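Local coordinates for protein conk-C1 (Conus cocceus, PDB 6YHT) that blocks potassium channels, probably by a molecular lid mechanism, as a Kunitz-fold cone snail toxin, at residues A[2-6]-A[53-57]. Sequence-based numbering, arbitrary orientation.
Sequences LPSLC and QHTCL
L2 lays its CD2 methyl over the backbone carbonyl of C56, with CD2 3.3 Å from C56 O. CD1 stays farther from that oxygen. A chi1 of -77° points CG away from the leucine's own carbonyl; chi2 of 176° extends the chain to CD1, and CD2 branches off to C56. P3 comes next. The CD and CG atoms of its ring meet the carbonyl oxygen of T55, with CD 3.7 Å from T55 O. The CG2 methyl of T55 faces this ring loosely, while its OG1 is hydrogen-bonded to D51 O. Past P3 in the sequence, C6 SG and C56 SG form a disulfide of 2.0 Å. Its chi3 of -91° marks a left-handed, relaxed bridge. In the Kunitz/BPTI fold this is the disulfide that ties the N-terminal 3-10 turn to the C-terminal helix, and here it joins the two ends of a very short chain. Both cysteines are buried, and Y24 of strand 19-25 packs against them. C6 is also fixed by its own turn, where C6 N donates to P3 O at 3.0 Å. L5 CD1 lies 4.3 Å from C56 SG. The L5 side chain also rests on A43 and F46, and F46 touches T55 as well. L2 and P3 lie at the exposed margin. A citrate, probably from the crystallisation liquor, sits close to P3 and hydrogen-bonds to S4 OG and L5 N.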
# COMPACT_ATOMS: atom_id res chain seq x y z
N LEU A 2 -14.50 6.07 4.15
CA LEU A 2 -13.22 5.66 3.58
C LEU A 2 -13.36 4.49 2.62
O LEU A 2 -14.07 3.53 2.92
CB LEU A 2 -12.24 5.27 4.68
CG LEU A 2 -11.56 6.38 5.48
CD1 LEU A 2 -10.70 5.77 6.57
CD2 LEU A 2 -10.74 7.29 4.58
N PRO A 3 -12.67 4.56 1.49
CA PRO A 3 -12.73 3.46 0.51
C PRO A 3 -12.24 2.14 1.11
O PRO A 3 -11.30 2.11 1.90
CB PRO A 3 -11.78 3.93 -0.60
CG PRO A 3 -11.67 5.39 -0.42
CD PRO A 3 -11.80 5.65 1.04
N SER A 4 -12.87 1.04 0.69
CA SER A 4 -12.60 -0.26 1.28
C SER A 4 -11.17 -0.75 1.03
O SER A 4 -10.69 -1.60 1.78
CB SER A 4 -13.59 -1.30 0.75
OG SER A 4 -13.29 -1.64 -0.59
N LEU A 5 -10.49 -0.22 0.02
CA LEU A 5 -9.11 -0.62 -0.20
C LEU A 5 -8.21 -0.14 0.93
O LEU A 5 -7.16 -0.75 1.18
CB LEU A 5 -8.60 -0.07 -1.54
CG LEU A 5 -8.37 1.44 -1.66
CD1 LEU A 5 -6.92 1.81 -1.38
CD2 LEU A 5 -8.77 1.91 -3.06
N CYS A 6 -8.58 0.95 1.60
CA CYS A 6 -7.78 1.45 2.71
C CYS A 6 -7.68 0.45 3.86
O CYS A 6 -6.77 0.58 4.68
CB CYS A 6 -8.35 2.75 3.24
SG CYS A 6 -8.44 4.07 2.07
N GLN A 53 -2.04 9.27 1.07
CA GLN A 53 -2.66 10.21 1.99
C GLN A 53 -3.90 10.84 1.41
O GLN A 53 -4.86 11.09 2.13
CB GLN A 53 -1.67 11.30 2.36
CG GLN A 53 -0.41 10.73 2.90
CD GLN A 53 0.45 11.77 3.54
OE1 GLN A 53 0.80 12.77 2.92
NE2 GLN A 53 0.79 11.55 4.82
N HIS A 54 -3.90 11.09 0.10
CA HIS A 54 -5.06 11.71 -0.52
C HIS A 54 -6.23 10.75 -0.63
O HIS A 54 -7.39 11.18 -0.61
CB HIS A 54 -4.69 12.25 -1.89
CG HIS A 54 -5.72 13.17 -2.47
ND1 HIS A 54 -5.91 14.45 -2.01
CD2 HIS A 54 -6.60 12.99 -3.48
CE1 HIS A 54 -6.88 15.02 -2.72
NE2 HIS A 54 -7.31 14.16 -3.61
N THR A 55 -5.97 9.45 -0.74
CA THR A 55 -7.04 8.46 -0.88
C THR A 55 -7.62 8.04 0.46
O THR A 55 -8.84 7.87 0.60
CB THR A 55 -6.52 7.23 -1.62
OG1 THR A 55 -5.95 7.64 -2.87
CG2 THR A 55 -7.63 6.25 -1.88
N CYS A 56 -6.78 7.87 1.47
CA CYS A 56 -7.21 7.28 2.73
C CYS A 56 -7.16 8.27 3.89
O CYS A 56 -7.48 7.90 5.02
CB CYS A 56 -6.37 6.04 3.03
SG CYS A 56 -6.56 4.72 1.79
N LEU A 57 -6.81 9.52 3.63
CA LEU A 57 -6.93 10.56 4.64
C LEU A 57 -7.70 11.75 4.03
O LEU A 57 -8.64 11.56 3.25
CB LEU A 57 -5.54 10.99 5.16
CG LEU A 57 -4.70 9.88 5.83
CD1 LEU A 57 -3.31 10.35 6.14
CD2 LEU A 57 -5.37 9.40 7.11